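Local coordinates for L-Ribose isomerase (Acinetobacter, PDB 4Q0S), which probably interconverts L-ribose with its ketose counterpart as a metal-dependent cupin-barrel sugar isomerase, binding the sugar alcohol ribitol beside a cobalt ion, at residues G100-L105 with E215-S220. Residues are numbered along the deposited sequence; the frame is centred on the assembly and turned at random.
Sequences GLCDKL and EVSTYS. With RB0 (D-ribitol), chain C.
The carboxylate of E215 has K104 and the bound D-ribitol on the same side of its plane: the aliphatic CD and CE of the lysine lie below one face, while ribitol O3 approaches tilted from the plane and donates a hydrogen bond to OE2 of E215 (3.2 Å). Beside OE2, tilted out of the plane, K104 NZ forms a salt bridge with it at 2.5 Å, though its place is doubtful because it crowds C102 SG. E215 runs extended from the sheet, its CG anti to the backbone N (chi1 177°), whereas K104 bends at chi2 and chi3 to cross over it. S217 shares the sheet side of C102, K104 and E215; its OG donates to T218 O (2.9 Å) and stands 3.4 Å from CB of C102.

Beneath these groups the strands run antiparallel. C102 and S217 exchange two backbone hydrogen bonds, as do K104 and E215, the latter through K104 N to E215 O (3.0 Å) and E215 N to K104 O (2.8 Å). Between them D103 and V216 form a non-hydrogen-bonded pair facing the other way, where D103 OD1 bonds to Y38 OH and both residues pack against a second subunit.

K104 and E215 contribute to the ribitol pocket, which lies inside the cupin barrel near the cobalt ligand E124, with strand 101-108 lying between strands 73-82 and 211-217, and strand 124-130 beyond.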
loop_
_atom_site.group_PDB
_atom_site.type_symbol
_atom_site.label_atom_id
_atom_site.label_comp_id
_atom_site.label_asym_id
_atom_site.label_seq_id
_atom_site.Cartn_x
_atom_site.Cartn_y
_atom_site.Cartn_z
ATOM N N GLY A 100 20.579 21.079 -2.619
ATOM C CA GLY A 100 19.462 20.769 -3.491
ATOM C C GLY A 100 18.756 19.516 -2.997
ATOM O O GLY A 100 19.266 18.816 -2.118
ATOM N N LEU A 101 17.588 19.223 -3.562
ATOM C CA LEU A 101 16.816 18.050 -3.157
ATOM C C LEU A 101 16.362 17.231 -4.365
ATOM O O LEU A 101 15.682 17.736 -5.259
ATOM C CB LEU A 101 15.600 18.495 -2.335
ATOM C CG LEU A 101 15.914 19.278 -1.052
ATOM C CD1 LEU A 101 14.658 19.963 -0.546
ATOM C CD2 LEU A 101 16.485 18.346 0.003
ATOM N N CYS A 102 16.743 15.959 -4.384
ATOM C CA CYS A 102 16.378 15.080 -5.479
ATOM C C CYS A 102 15.681 13.818 -4.957
ATOM O O CYS A 102 16.264 13.037 -4.202
ATOM C CB CYS A 102 17.626 14.710 -6.278
ATOM S SG CYS A 102 17.309 13.640 -7.692
ATOM N N ASP A 103 14.427 13.634 -5.366
ATOM C CA ASP A 103 13.633 12.483 -4.938
ATOM C C ASP A 103 13.319 11.663 -6.182
ATOM O O ASP A 103 12.811 12.198 -7.165
ATOM C CB ASP A 103 12.318 12.961 -4.291
ATOM C CG ASP A 103 11.626 11.874 -3.469
ATOM O OD1 ASP A 103 11.569 10.716 -3.925
ATOM O OD2 ASP A 103 11.127 12.182 -2.365
ATOM N N LYS A 104 13.635 10.374 -6.146
ATOM C CA LYS A 104 13.358 9.497 -7.271
ATOM C C LYS A 104 13.073 8.083 -6.795
ATOM O O LYS A 104 13.411 7.711 -5.672
ATOM C CB LYS A 104 14.540 9.461 -8.240
ATOM C CG LYS A 104 15.736 8.666 -7.725
ATOM C CD LYS A 104 16.998 9.526 -7.651
ATOM C CE LYS A 104 16.860 10.645 -6.628
ATOM N NZ LYS A 104 18.140 11.407 -6.425
ATOM N N LEU A 105 12.436 7.307 -7.661
ATOM C CA LEU A 105 12.121 5.921 -7.381
ATOM C C LEU A 105 12.995 5.141 -8.353
ATOM O O LEU A 105 13.029 5.451 -9.539
ATOM C CB LEU A 105 10.650 5.630 -7.675
ATOM C CG LEU A 105 10.197 4.242 -7.222
ATOM C CD1 LEU A 105 10.271 4.175 -5.700
ATOM C CD2 LEU A 105 8.768 3.970 -7.698
ATOM N N GLU A 215 15.056 7.071 -3.477
ATOM C CA GLU A 215 16.290 7.786 -3.189
ATOM C C GLU A 215 16.014 9.250 -2.897
ATOM O O GLU A 215 15.298 9.918 -3.639
ATOM C CB GLU A 215 17.284 7.700 -4.356
ATOM C CG GLU A 215 18.564 8.511 -4.087
ATOM C CD GLU A 215 19.533 8.502 -5.247
ATOM O OE1 GLU A 215 20.059 7.419 -5.561
ATOM O OE2 GLU A 215 19.771 9.579 -5.845
ATOM N N VAL A 216 16.576 9.731 -1.794
ATOM C CA VAL A 216 16.444 11.122 -1.398
ATOM C C VAL A 216 17.884 11.615 -1.328
ATOM O O VAL A 216 18.661 11.177 -0.481
ATOM C CB VAL A 216 15.752 11.259 -0.018
ATOM C CG1 VAL A 216 15.876 12.677 0.488
ATOM C CG2 VAL A 216 14.281 10.896 -0.146
ATOM N N SER A 217 18.248 12.509 -2.235
ATOM C CA SER A 217 19.618 12.995 -2.265
ATOM C C SER A 217 19.675 14.485 -2.524
ATOM O O SER A 217 18.642 15.157 -2.601
ATOM C CB SER A 217 20.381 12.282 -3.375
ATOM O OG SER A 217 19.948 12.763 -4.638
ATOM N N THR A 218 20.896 14.998 -2.644
ATOM C CA THR A 218 21.092 16.401 -2.951
ATOM C C THR A 218 20.910 16.487 -4.465
ATOM O O THR A 218 20.784 15.455 -5.134
ATOM C CB THR A 218 22.509 16.894 -2.523
ATOM O OG1 THR A 218 23.513 16.062 -3.107
ATOM C CG2 THR A 218 22.656 16.846 -1.005
ATOM N N TYR A 219 20.898 17.702 -5.003
ATOM C CA TYR A 219 20.680 17.917 -6.433
ATOM C C TYR A 219 21.433 16.983 -7.376
ATOM O O TYR A 219 22.611 16.691 -7.176
ATOM C CB TYR A 219 21.013 19.362 -6.798
ATOM C CG TYR A 219 20.527 19.773 -8.167
ATOM C CD1 TYR A 219 19.191 20.108 -8.383
ATOM C CD2 TYR A 219 21.406 19.839 -9.250
ATOM C CE1 TYR A 219 18.741 20.502 -9.643
ATOM C CE2 TYR A 219 20.969 20.235 -10.519
ATOM C CZ TYR A 219 19.637 20.565 -10.705
ATOM O OH TYR A 219 19.203 20.974 -11.944
ATOM N N SER A 220 20.743 16.531 -8.420
ATOM C CA SER A 220 21.344 15.641 -9.403
ATOM C C SER A 220 21.773 16.417 -10.659
ATOM O O SER A 220 20.937 16.855 -11.452
ATOM C CB SER A 220 20.350 14.539 -9.772
ATOM O OG SER A 220 20.944 13.574 -10.615
HETATM C C1 RB0 C . 22.431 6.435 -11.117
HETATM O O1 RB0 C . 22.590 6.547 -12.521
HETATM C C2 RB0 C . 21.666 7.642 -10.595
HETATM O O2 RB0 C . 22.499 8.798 -10.629
HETATM C C3 RB0 C . 21.148 7.378 -9.166
HETATM O O3 RB0 C . 20.251 8.410 -8.782
HETATM C C4 RB0 C . 22.270 7.259 -8.128
HETATM O O4 RB0 C . 23.450 7.880 -8.615
HETATM C C5 RB0 C . 22.545 5.790 -7.817
HETATM O O5 RB0 C . 23.467 5.682 -6.733
#